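Local coordinates for protein tryptophan decarboxylase 1 (Oryza sativa subsp. japonica, PDB 6KHO) that uses pyridoxal 5'-phosphate to decarboxylate L-tryptophan to tryptamine, and 5-hydroxy-L-tryptophan to serotonin, in the serotonin pathway of rice, at residues R192-D197 against L202-V207; P228-S233 against A259-T264; E416-G421 against H497-W502; R459-R464 against E503-T508. All blocks are in the same frame, centred on the assembly; numbering follows the deposited sequence.

Interaction 1: residues R192-D197 against L202-V207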
# COMPACT_ATOMS: atom_id res chain seq x y z
N ARG A 192 1.07 -4.79 -28.34
CA ARG A 192 1.72 -5.91 -29.00
C ARG A 192 0.92 -6.37 -30.22
O ARG A 192 1.47 -6.54 -31.32
CB ARG A 192 1.91 -7.04 -27.99
CG ARG A 192 2.40 -8.35 -28.54
CD ARG A 192 2.28 -9.42 -27.45
NE ARG A 192 3.29 -9.24 -26.41
CZ ARG A 192 3.05 -9.29 -25.10
NH1 ARG A 192 1.82 -9.51 -24.64
NH2 ARG A 192 4.07 -9.12 -24.25
N ARG A 193 -0.39 -6.55 -30.06
CA ARG A 193 -1.18 -7.10 -31.16
C ARG A 193 -1.44 -6.08 -32.27
O ARG A 193 -1.59 -6.47 -33.43
CB ARG A 193 -2.49 -7.68 -30.64
CG ARG A 193 -3.52 -6.65 -30.20
CD ARG A 193 -4.78 -7.32 -29.62
NE ARG A 193 -4.47 -8.46 -28.74
CZ ARG A 193 -4.82 -8.55 -27.46
NH1 ARG A 193 -5.50 -7.56 -26.86
NH2 ARG A 193 -4.49 -9.64 -26.77
N SER A 194 -1.48 -4.79 -31.94
CA SER A 194 -1.73 -3.76 -32.95
C SER A 194 -0.47 -3.32 -33.68
O SER A 194 -0.55 -2.50 -34.59
CB SER A 194 -2.41 -2.54 -32.31
OG SER A 194 -1.50 -1.79 -31.53
N GLY A 195 0.69 -3.85 -33.31
CA GLY A 195 1.90 -3.53 -34.05
C GLY A 195 2.49 -2.17 -33.73
O GLY A 195 3.08 -1.54 -34.61
N SER A 196 2.33 -1.69 -32.50
CA SER A 196 2.99 -0.46 -32.09
C SER A 196 4.50 -0.60 -32.24
O SER A 196 5.07 -1.67 -32.00
CB SER A 196 2.61 -0.13 -30.64
OG SER A 196 3.40 0.92 -30.10
N ASP A 197 5.15 0.47 -32.68
CA ASP A 197 6.62 0.52 -32.72
C ASP A 197 7.07 0.98 -31.33
O ASP A 197 7.16 2.18 -31.05
CB ASP A 197 7.11 1.45 -33.82
CG ASP A 197 6.63 1.04 -35.23
OD1 ASP A 197 6.64 -0.17 -35.55
OD2 ASP A 197 6.25 1.94 -36.02
N LEU A 202 1.11 4.19 -28.43
CA LEU A 202 0.29 4.39 -27.23
C LEU A 202 -0.78 5.46 -27.45
O LEU A 202 -1.88 5.35 -26.90
CB LEU A 202 1.18 4.73 -26.03
CG LEU A 202 0.59 4.79 -24.61
CD1 LEU A 202 -0.54 3.80 -24.40
CD2 LEU A 202 1.68 4.55 -23.54
N HIS A 203 -0.49 6.48 -28.26
CA HIS A 203 -1.48 7.54 -28.44
C HIS A 203 -2.68 7.09 -29.27
O HIS A 203 -3.62 7.88 -29.44
CB HIS A 203 -0.82 8.76 -29.09
CG HIS A 203 -0.61 8.61 -30.56
ND1 HIS A 203 0.35 7.77 -31.09
CD2 HIS A 203 -1.23 9.18 -31.62
CE1 HIS A 203 0.31 7.83 -32.41
NE2 HIS A 203 -0.65 8.67 -32.76
N ARG A 204 -2.71 5.86 -29.76
CA ARG A 204 -3.86 5.35 -30.48
C ARG A 204 -4.76 4.45 -29.63
O ARG A 204 -5.83 4.06 -30.12
CB ARG A 204 -3.41 4.59 -31.73
CG ARG A 204 -2.84 5.50 -32.82
CD ARG A 204 -2.79 4.80 -34.17
NE ARG A 204 -2.20 3.46 -34.10
CZ ARG A 204 -2.86 2.32 -34.30
NH1 ARG A 204 -4.16 2.34 -34.60
NH2 ARG A 204 -2.23 1.15 -34.21
N LEU A 205 -4.38 4.13 -28.39
CA LEU A 205 -5.21 3.30 -27.53
C LEU A 205 -6.31 4.13 -26.87
O LEU A 205 -6.08 5.25 -26.44
CB LEU A 205 -4.36 2.61 -26.45
CG LEU A 205 -3.13 1.81 -26.89
CD1 LEU A 205 -2.59 0.96 -25.73
CD2 LEU A 205 -3.44 0.92 -28.09
N ALA A 206 -7.50 3.55 -26.77
CA ALA A 206 -8.61 4.22 -26.13
C ALA A 206 -9.18 3.37 -25.00
O ALA A 206 -9.16 2.13 -25.08
CB ALA A 206 -9.73 4.54 -27.13
N VAL A 207 -9.70 4.04 -23.97
CA VAL A 207 -10.31 3.38 -22.81
C VAL A 207 -11.63 4.06 -22.49
O VAL A 207 -11.86 5.23 -22.84
CB VAL A 207 -9.38 3.38 -21.57
CG1 VAL A 207 -8.04 2.78 -21.91
CG2 VAL A 207 -9.19 4.79 -21.02
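Ser194, in the last turn of helix 175-194, and Ser196, in the loop after it, face the turn that leads into strand 205-210, and the backbones draw closest at Ser196 and Leu202, whose CA atoms are 7.4 Å apart. Between the two serines the chain leaves the helix at Gly195 in a Schellman motif; the positive phi there (77°) is one that glycine adopts easily. Across the gap the reach is made by Arg204, whose side chain bends at chi3 (-48°) and brings NH2 to 4.0 Å from Ser194 O. That carbonyl oxygen lies at the edge of the guanidinium, near its plane, but the distance is too long for a hydrogen bond and suggests a loose electrostatic approach. Ser194 OG is likewise 4.0 Å from Arg204 NH2; it is committed to Ala190 O one turn back, as its chi1 of 74° allows. Arg204 NH1 makes a weak bond to Gly260 O, so the long arginine leans between the helix end and the loop that leads into strand 262-269. Ser196 OG stops 4.3 Å short of Leu202 N and bonds within the connecting loop, to Gly198 O and Gly201 N, where a small hydroxyl can serve both. Leu202 packs on Leu202 of the second subunit. This is a helix-to-strand connection of the alpha/beta large domain of fold-type I pyridoxal phosphate enzymes, with its turn reaching the dimer interface at Leu202.

Interaction 2: residues P228-S233 against A259-T264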
# COMPACT_ATOMS: atom_id res chain seq x y z
N PRO A 228 -4.92 11.52 -22.61
CA PRO A 228 -6.18 12.06 -22.06
C PRO A 228 -7.26 12.30 -23.10
O PRO A 228 -8.45 12.22 -22.76
CB PRO A 228 -5.73 13.37 -21.40
CG PRO A 228 -4.28 13.16 -21.08
CD PRO A 228 -3.75 12.32 -22.22
N ALA A 229 -6.90 12.58 -24.35
CA ALA A 229 -7.89 12.74 -25.41
C ALA A 229 -8.61 11.44 -25.74
O ALA A 229 -9.67 11.47 -26.36
CB ALA A 229 -7.24 13.30 -26.66
N ASN A 230 -8.05 10.29 -25.35
CA ASN A 230 -8.62 8.99 -25.67
C ASN A 230 -9.24 8.30 -24.46
O ASN A 230 -9.64 7.13 -24.57
CB ASN A 230 -7.54 8.11 -26.31
CG ASN A 230 -7.01 8.69 -27.60
OD1 ASN A 230 -7.70 9.45 -28.27
ND2 ASN A 230 -5.78 8.33 -27.96
N ILE A 231 -9.33 8.98 -23.32
CA ILE A 231 -9.99 8.44 -22.14
C ILE A 231 -11.45 8.89 -22.19
O ILE A 231 -11.77 10.04 -21.89
CB ILE A 231 -9.29 8.90 -20.86
CG1 ILE A 231 -7.84 8.45 -20.86
CG2 ILE A 231 -10.01 8.35 -19.65
CD1 ILE A 231 -6.98 9.10 -19.79
N ARG A 232 -12.34 7.96 -22.56
CA ARG A 232 -13.74 8.28 -22.81
C ARG A 232 -14.57 8.14 -21.54
O ARG A 232 -14.69 7.04 -20.99
CB ARG A 232 -14.32 7.35 -23.89
CG ARG A 232 -13.51 7.30 -25.16
CD ARG A 232 -14.00 8.33 -26.15
NE ARG A 232 -13.17 8.31 -27.35
CZ ARG A 232 -12.17 9.15 -27.57
NH1 ARG A 232 -11.86 10.09 -26.67
NH2 ARG A 232 -11.47 9.07 -28.70
N SER A 233 -15.17 9.25 -21.11
CA SER A 233 -16.13 9.25 -20.01
C SER A 233 -17.53 9.29 -20.61
O SER A 233 -17.99 10.34 -21.07
CB SER A 233 -15.88 10.43 -19.08
OG SER A 233 -16.88 10.51 -18.08
N ALA A 259 -12.14 5.16 -36.58
CA ALA A 259 -11.19 6.24 -36.75
C ALA A 259 -9.74 5.78 -36.66
O ALA A 259 -8.83 6.61 -36.68
CB ALA A 259 -11.43 7.34 -35.71
N GLY A 260 -9.51 4.47 -36.57
CA GLY A 260 -8.16 3.96 -36.45
C GLY A 260 -7.62 3.86 -35.04
O GLY A 260 -6.43 3.54 -34.88
N LEU A 261 -8.42 4.14 -34.02
CA LEU A 261 -7.96 3.94 -32.65
C LEU A 261 -8.17 2.49 -32.23
O LEU A 261 -8.94 1.75 -32.84
CB LEU A 261 -8.71 4.86 -31.69
CG LEU A 261 -8.60 6.36 -31.99
CD1 LEU A 261 -9.48 7.16 -31.04
CD2 LEU A 261 -7.14 6.80 -31.90
N VAL A 262 -7.49 2.09 -31.15
CA VAL A 262 -7.59 0.72 -30.64
C VAL A 262 -8.33 0.71 -29.31
O VAL A 262 -7.74 1.09 -28.28
CB VAL A 262 -6.20 0.09 -30.48
CG1 VAL A 262 -6.32 -1.35 -30.02
CG2 VAL A 262 -5.40 0.20 -31.78
N PRO A 263 -9.59 0.29 -29.27
CA PRO A 263 -10.29 0.17 -27.99
C PRO A 263 -9.63 -0.91 -27.15
O PRO A 263 -9.46 -2.05 -27.59
CB PRO A 263 -11.72 -0.22 -28.39
CG PRO A 263 -11.83 0.18 -29.83
CD PRO A 263 -10.48 -0.02 -30.41
N THR A 264 -9.27 -0.54 -25.92
CA THR A 264 -8.31 -1.31 -25.15
C THR A 264 -8.86 -1.85 -23.84
O THR A 264 -8.49 -2.97 -23.45
CB THR A 264 -7.06 -0.44 -24.88
OG1 THR A 264 -6.38 -0.19 -26.12
CG2 THR A 264 -6.10 -1.11 -23.89
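The van der Waals part of this contact rests on one methyl group: Leu261 CD1 lies 3.6 Å from Arg232 NH2 and 4.0 Å from Asn230 OD1. Leu261 and Arg232 cross at about a right angle, and the methyl meets the guanidinium obliquely. This branched aliphatic group lies beside two polar side chains that send no hydrogen bond across the contact.

Hydrogen bonding steadies the arginine. Arg232 NH1 donates to Ala229 O at 2.6 Å, with an N-H...O angle of 151° and the acceptor in the guanidinium plane. The bend at chi2 (-91°) folds the arginine back over its own segment and makes this bond possible. Asn230 ND2 gives only a weak bond to His203 O, while its oxygen faces the leucine.

Charge supplies the third element, since Arg232 NE forms a salt bridge with Asp256 on helix 246-258. An arginine suits the place because it can serve a carbonyl and a carboxylate while its flat group lies beside a methyl. Gly260, with positive phi, closes that same helix in a Schellman motif.

Strand 205-210 runs between strands 231-234 and 262-269, parallel to both, and the residues here meet around its beginning. The contact lies near the end of the mixed seven-stranded sheet where 231-234 is outermost in this chain, in the large domain of a fold-type I pyridoxal phosphate enzyme.

Interaction 3: residues E416-G421 against H497-W502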
# COMPACT_ATOMS: atom_id res chain seq x y z
N GLU A 416 -34.94 5.16 4.10
CA GLU A 416 -35.53 5.50 2.81
C GLU A 416 -37.04 5.69 2.94
O GLU A 416 -37.61 6.65 2.41
CB GLU A 416 -35.20 4.42 1.78
CG GLU A 416 -35.87 4.64 0.42
CD GLU A 416 -35.95 3.38 -0.42
OE1 GLU A 416 -35.38 2.34 -0.02
OE2 GLU A 416 -36.60 3.42 -1.49
N ASP A 417 -37.71 4.77 3.65
CA ASP A 417 -39.15 4.88 3.85
C ASP A 417 -39.52 6.04 4.76
O ASP A 417 -40.65 6.54 4.67
CB ASP A 417 -39.68 3.56 4.40
CG ASP A 417 -39.57 2.43 3.37
OD1 ASP A 417 -39.31 2.72 2.18
OD2 ASP A 417 -39.75 1.24 3.75
N LEU A 418 -38.60 6.50 5.61
CA LEU A 418 -38.86 7.71 6.37
C LEU A 418 -38.78 8.94 5.48
O LEU A 418 -39.60 9.86 5.61
CB LEU A 418 -37.89 7.82 7.55
CG LEU A 418 -38.12 6.85 8.71
CD1 LEU A 418 -36.91 6.86 9.64
CD2 LEU A 418 -39.38 7.18 9.50
N VAL A 419 -37.81 8.98 4.56
CA VAL A 419 -37.72 10.10 3.62
C VAL A 419 -38.96 10.15 2.74
O VAL A 419 -39.47 11.23 2.43
CB VAL A 419 -36.44 10.00 2.76
CG1 VAL A 419 -36.47 11.03 1.64
CG2 VAL A 419 -35.20 10.20 3.62
N ARG A 420 -39.47 8.98 2.34
CA ARG A 420 -40.62 8.93 1.43
C ARG A 420 -41.92 9.35 2.11
O ARG A 420 -42.85 9.77 1.41
CB ARG A 420 -40.75 7.51 0.84
CG ARG A 420 -39.68 7.16 -0.21
CD ARG A 420 -39.92 5.78 -0.80
NE ARG A 420 -38.79 5.31 -1.60
CZ ARG A 420 -38.54 5.70 -2.85
NH1 ARG A 420 -39.35 6.57 -3.44
NH2 ARG A 420 -37.49 5.22 -3.50
N GLY A 421 -42.00 9.27 3.43
CA GLY A 421 -43.15 9.69 4.20
C GLY A 421 -43.20 11.16 4.54
O GLY A 421 -44.04 11.57 5.35
N HIS A 497 -29.71 5.06 15.95
CA HIS A 497 -28.89 6.17 15.44
C HIS A 497 -29.46 6.71 14.13
O HIS A 497 -29.44 7.92 13.89
CB HIS A 497 -27.44 5.72 15.24
CG HIS A 497 -26.72 5.36 16.51
ND1 HIS A 497 -26.43 4.06 16.85
CD2 HIS A 497 -26.22 6.13 17.50
CE1 HIS A 497 -25.79 4.04 18.00
NE2 HIS A 497 -25.65 5.28 18.42
N VAL A 498 -29.93 5.82 13.25
CA VAL A 498 -30.46 6.26 11.96
C VAL A 498 -31.78 7.00 12.16
O VAL A 498 -32.02 8.04 11.54
CB VAL A 498 -30.63 5.06 11.00
CG1 VAL A 498 -31.29 5.51 9.71
CG2 VAL A 498 -29.28 4.39 10.72
N ARG A 499 -32.65 6.49 13.03
CA ARG A 499 -33.92 7.16 13.30
C ARG A 499 -33.70 8.53 13.93
O ARG A 499 -34.35 9.50 13.53
CB ARG A 499 -34.79 6.28 14.19
CG ARG A 499 -35.31 5.04 13.50
CD ARG A 499 -36.29 4.29 14.39
NE ARG A 499 -36.80 3.08 13.76
CZ ARG A 499 -37.80 3.06 12.88
NH1 ARG A 499 -38.39 4.18 12.51
NH2 ARG A 499 -38.20 1.90 12.36
N SER A 500 -32.79 8.62 14.91
CA SER A 500 -32.48 9.92 15.50
C SER A 500 -31.88 10.88 14.47
O SER A 500 -32.10 12.10 14.55
CB SER A 500 -31.51 9.76 16.68
OG SER A 500 -32.09 8.97 17.71
N ALA A 501 -31.11 10.35 13.52
CA ALA A 501 -30.61 11.18 12.43
C ALA A 501 -31.76 11.75 11.60
O ALA A 501 -31.71 12.91 11.18
CB ALA A 501 -29.66 10.37 11.55
N TRP A 502 -32.79 10.95 11.35
CA TRP A 502 -33.94 11.43 10.59
C TRP A 502 -34.65 12.56 11.33
O TRP A 502 -34.98 13.59 10.74
CB TRP A 502 -34.92 10.28 10.33
CG TRP A 502 -36.15 10.72 9.59
CD1 TRP A 502 -37.45 10.48 9.94
CD2 TRP A 502 -36.20 11.48 8.37
NE1 TRP A 502 -38.30 11.05 9.01
CE2 TRP A 502 -37.56 11.66 8.04
CE3 TRP A 502 -35.22 12.02 7.52
CZ2 TRP A 502 -37.97 12.37 6.90
CZ3 TRP A 502 -35.63 12.72 6.38
CH2 TRP A 502 -37.00 12.88 6.09
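Leu418 lies against one face of the Trp502 indole, where segments 416-420 and 497-502 of helices 386-420 and 495-513 run nearly parallel, their axes 10.8 Å apart at a crossing angle of -20°. Followed outward, the leucine begins with CB, which stands 3.6 Å from the centroid of the five-membered ring and 15° off the ring normal, a CH-pi contact. CG comes next, 3.9 Å from Trp502 CD1. The branch then divides: CD1 settles 3.7 Å from Trp502 CD1, while CD2 stays near Trp502 CD1 and NE1. The tryptophan reaches this position because its CG stands anti to the backbone N (chi1 178°), which carries the indole across to the other helix as the two side chains slide past each other in opposite directions. Its six-membered ring goes further, to the backbone, with CZ2 3.3 Å from Leu418 O, and CZ3 meets Val419 CG2 at 3.8 Å. Phe425 adds an edge-to-face contact with the indole, joining it to strand 425-427. Arg499, whose NE is paired with Glu495, brings NH1 only loosely, 4.2 Å, to Leu418 CD1.

With an alanine in place of Trp502, Leu418 and Val419 would probably lose the flat surface they share, and a gap is likely between the helices. At the far side of helix 386-420, Arg420 NE and NH2 both grip Glu416 OE2 in a salt bridge. No hydrogen bond joins the two segments, so their cohesion should come chiefly from dispersion and CH-pi attraction, with charged groups kept to the margins.

Interaction 4: residues R459-R464 against E503-T508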
# COMPACT_ATOMS: atom_id res chain seq x y z
N ARG A 459 -27.75 22.53 0.65
CA ARG A 459 -26.42 22.86 1.13
C ARG A 459 -26.47 23.43 2.54
O ARG A 459 -25.60 23.14 3.37
CB ARG A 459 -25.73 23.83 0.18
CG ARG A 459 -24.41 24.33 0.73
CD ARG A 459 -23.68 25.21 -0.26
NE ARG A 459 -22.77 24.46 -1.12
CZ ARG A 459 -21.64 23.88 -0.71
NH1 ARG A 459 -21.28 23.96 0.57
NH2 ARG A 459 -20.87 23.23 -1.57
N GLU A 460 -27.48 24.26 2.83
CA GLU A 460 -27.66 24.79 4.17
C GLU A 460 -27.96 23.67 5.16
O GLU A 460 -27.36 23.60 6.24
CB GLU A 460 -28.79 25.83 4.16
CG GLU A 460 -29.06 26.49 5.51
CD GLU A 460 -28.10 27.63 5.81
OE1 GLU A 460 -28.03 28.07 6.98
OE2 GLU A 460 -27.41 28.09 4.87
N LEU A 461 -28.90 22.79 4.80
CA LEU A 461 -29.22 21.64 5.64
C LEU A 461 -27.96 20.85 6.01
O LEU A 461 -27.69 20.59 7.18
CB LEU A 461 -30.23 20.74 4.92
CG LEU A 461 -30.68 19.50 5.68
CD1 LEU A 461 -31.14 19.87 7.08
CD2 LEU A 461 -31.77 18.76 4.91
N MET A 462 -27.16 20.50 4.99
CA MET A 462 -25.96 19.70 5.21
C MET A 462 -24.99 20.39 6.16
O MET A 462 -24.47 19.77 7.10
CB MET A 462 -25.29 19.42 3.86
CG MET A 462 -23.91 18.77 3.96
SD MET A 462 -23.07 18.68 2.35
CE MET A 462 -22.26 20.27 2.24
N GLU A 463 -24.71 21.67 5.93
CA GLU A 463 -23.75 22.37 6.77
C GLU A 463 -24.29 22.55 8.18
O GLU A 463 -23.50 22.62 9.14
CB GLU A 463 -23.38 23.72 6.13
CG GLU A 463 -22.82 23.56 4.70
CD GLU A 463 -22.58 24.89 3.98
OE1 GLU A 463 -21.53 25.02 3.32
OE2 GLU A 463 -23.44 25.80 4.07
N ARG A 464 -25.61 22.58 8.33
CA ARG A 464 -26.25 22.69 9.64
C ARG A 464 -26.22 21.36 10.39
O ARG A 464 -26.03 21.34 11.61
CB ARG A 464 -27.69 23.18 9.48
CG ARG A 464 -27.80 24.69 9.45
CD ARG A 464 -29.25 25.14 9.39
NE ARG A 464 -29.32 26.60 9.35
CZ ARG A 464 -30.36 27.31 9.77
NH1 ARG A 464 -31.43 26.70 10.27
NH2 ARG A 464 -30.33 28.63 9.69
N GLU A 503 -34.88 12.37 12.64
CA GLU A 503 -35.49 13.43 13.44
C GLU A 503 -34.67 14.71 13.38
O GLU A 503 -35.23 15.81 13.31
CB GLU A 503 -35.64 12.97 14.89
CG GLU A 503 -36.51 11.73 15.05
CD GLU A 503 -37.91 11.92 14.49
OE1 GLU A 503 -38.47 13.03 14.66
OE2 GLU A 503 -38.44 10.97 13.89
N LEU A 504 -33.34 14.59 13.39
CA LEU A 504 -32.51 15.79 13.36
C LEU A 504 -32.59 16.48 12.01
O LEU A 504 -32.57 17.72 11.94
CB LEU A 504 -31.06 15.43 13.71
CG LEU A 504 -30.06 16.57 13.58
CD1 LEU A 504 -30.43 17.69 14.53
CD2 LEU A 504 -28.62 16.12 13.80
N ILE A 505 -32.69 15.71 10.93
CA ILE A 505 -32.91 16.28 9.60
C ILE A 505 -34.26 16.99 9.54
O ILE A 505 -34.35 18.15 9.12
CB ILE A 505 -32.81 15.20 8.51
CG1 ILE A 505 -31.38 14.65 8.39
CG2 ILE A 505 -33.29 15.74 7.16
CD1 ILE A 505 -31.31 13.24 7.84
N LYS A 506 -35.32 16.30 9.95
CA LYS A 506 -36.65 16.90 9.99
C LYS A 506 -36.64 18.19 10.81
O LYS A 506 -37.11 19.24 10.35
CB LYS A 506 -37.66 15.91 10.57
CG LYS A 506 -38.12 14.86 9.59
CD LYS A 506 -39.42 14.22 10.02
CE LYS A 506 -39.39 13.82 11.48
NZ LYS A 506 -40.54 12.93 11.83
N LYS A 507 -36.06 18.13 12.01
CA LYS A 507 -36.07 19.28 12.91
C LYS A 507 -35.29 20.44 12.31
O LYS A 507 -35.77 21.58 12.31
CB LYS A 507 -35.48 18.87 14.26
CG LYS A 507 -35.15 20.00 15.20
CD LYS A 507 -34.75 19.44 16.57
CE LYS A 507 -34.44 20.54 17.56
NZ LYS A 507 -34.77 20.13 18.96
N THR A 508 -34.10 20.17 11.78
CA THR A 508 -33.29 21.23 11.17
C THR A 508 -33.99 21.84 9.96
O THR A 508 -33.84 23.04 9.69
CB THR A 508 -31.91 20.68 10.79
OG1 THR A 508 -31.31 20.06 11.94
CG2 THR A 508 -30.99 21.78 10.27
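Leu461, Thr508 and the base of Arg464 make the close part of this contact, with Thr508 CG2 3.7 Å from Leu461 CD1 and equally 3.7 Å from Arg464 CB. Here segments 459-464 and 503-508 of helices 451-468 and 495-513 cross at 125° with their axes 10.4 Å apart. The second leucine methyl, CD2, reaches Ile505 CG2 at a longer 4.1 Å. Leu484 and Ile440 of the adjoining sheet also pack on Leu461, and an aliphatic residue fits such a buried place. Thr508 suits a helix interface because its methyl faces the neighbour while OG1 gives its hydrogen to Leu504 O (2.7 Å), which also accepts from Thr508 N on the opposite face of the carbonyl plane. A glycine here removes the methyl, and Leu461 and the base of Arg464 would probably face a gap between the helices.

Toward solvent the contact loosens: Arg464 extends outward, and its NE pairs with Glu460 OE1 (3.1 Å) along the same helix. The other segment has a longer, 3.5 Å salt bridge of Lys506 NZ to Glu503 OE1. Two helices thus pack on one side of the four-stranded antiparallel sheet, as in the small C-terminal domain of fold-type I enzymes.

The four contacts fall into two pairs in two parts of the fold. Interactions 1 and 2, about 10 Å apart between centres, belong to one end of the large domain's sheet and are joined by strand 205-210, whose backbone bonds to both 231-234 and 262-269; both are partly buried and small, and each has an arginine whose polar bonds do not cross the contact. Interactions 3 and 4 lie far from that pair and share helix 495-513, which meets helix 386-420 first and helix 451-468 further on. Their chemistry is mainly apolar: aromatic and nearly parallel in interaction 3, aliphatic, more buried and steeply crossed in interaction 4, with salt bridges formed within single helices.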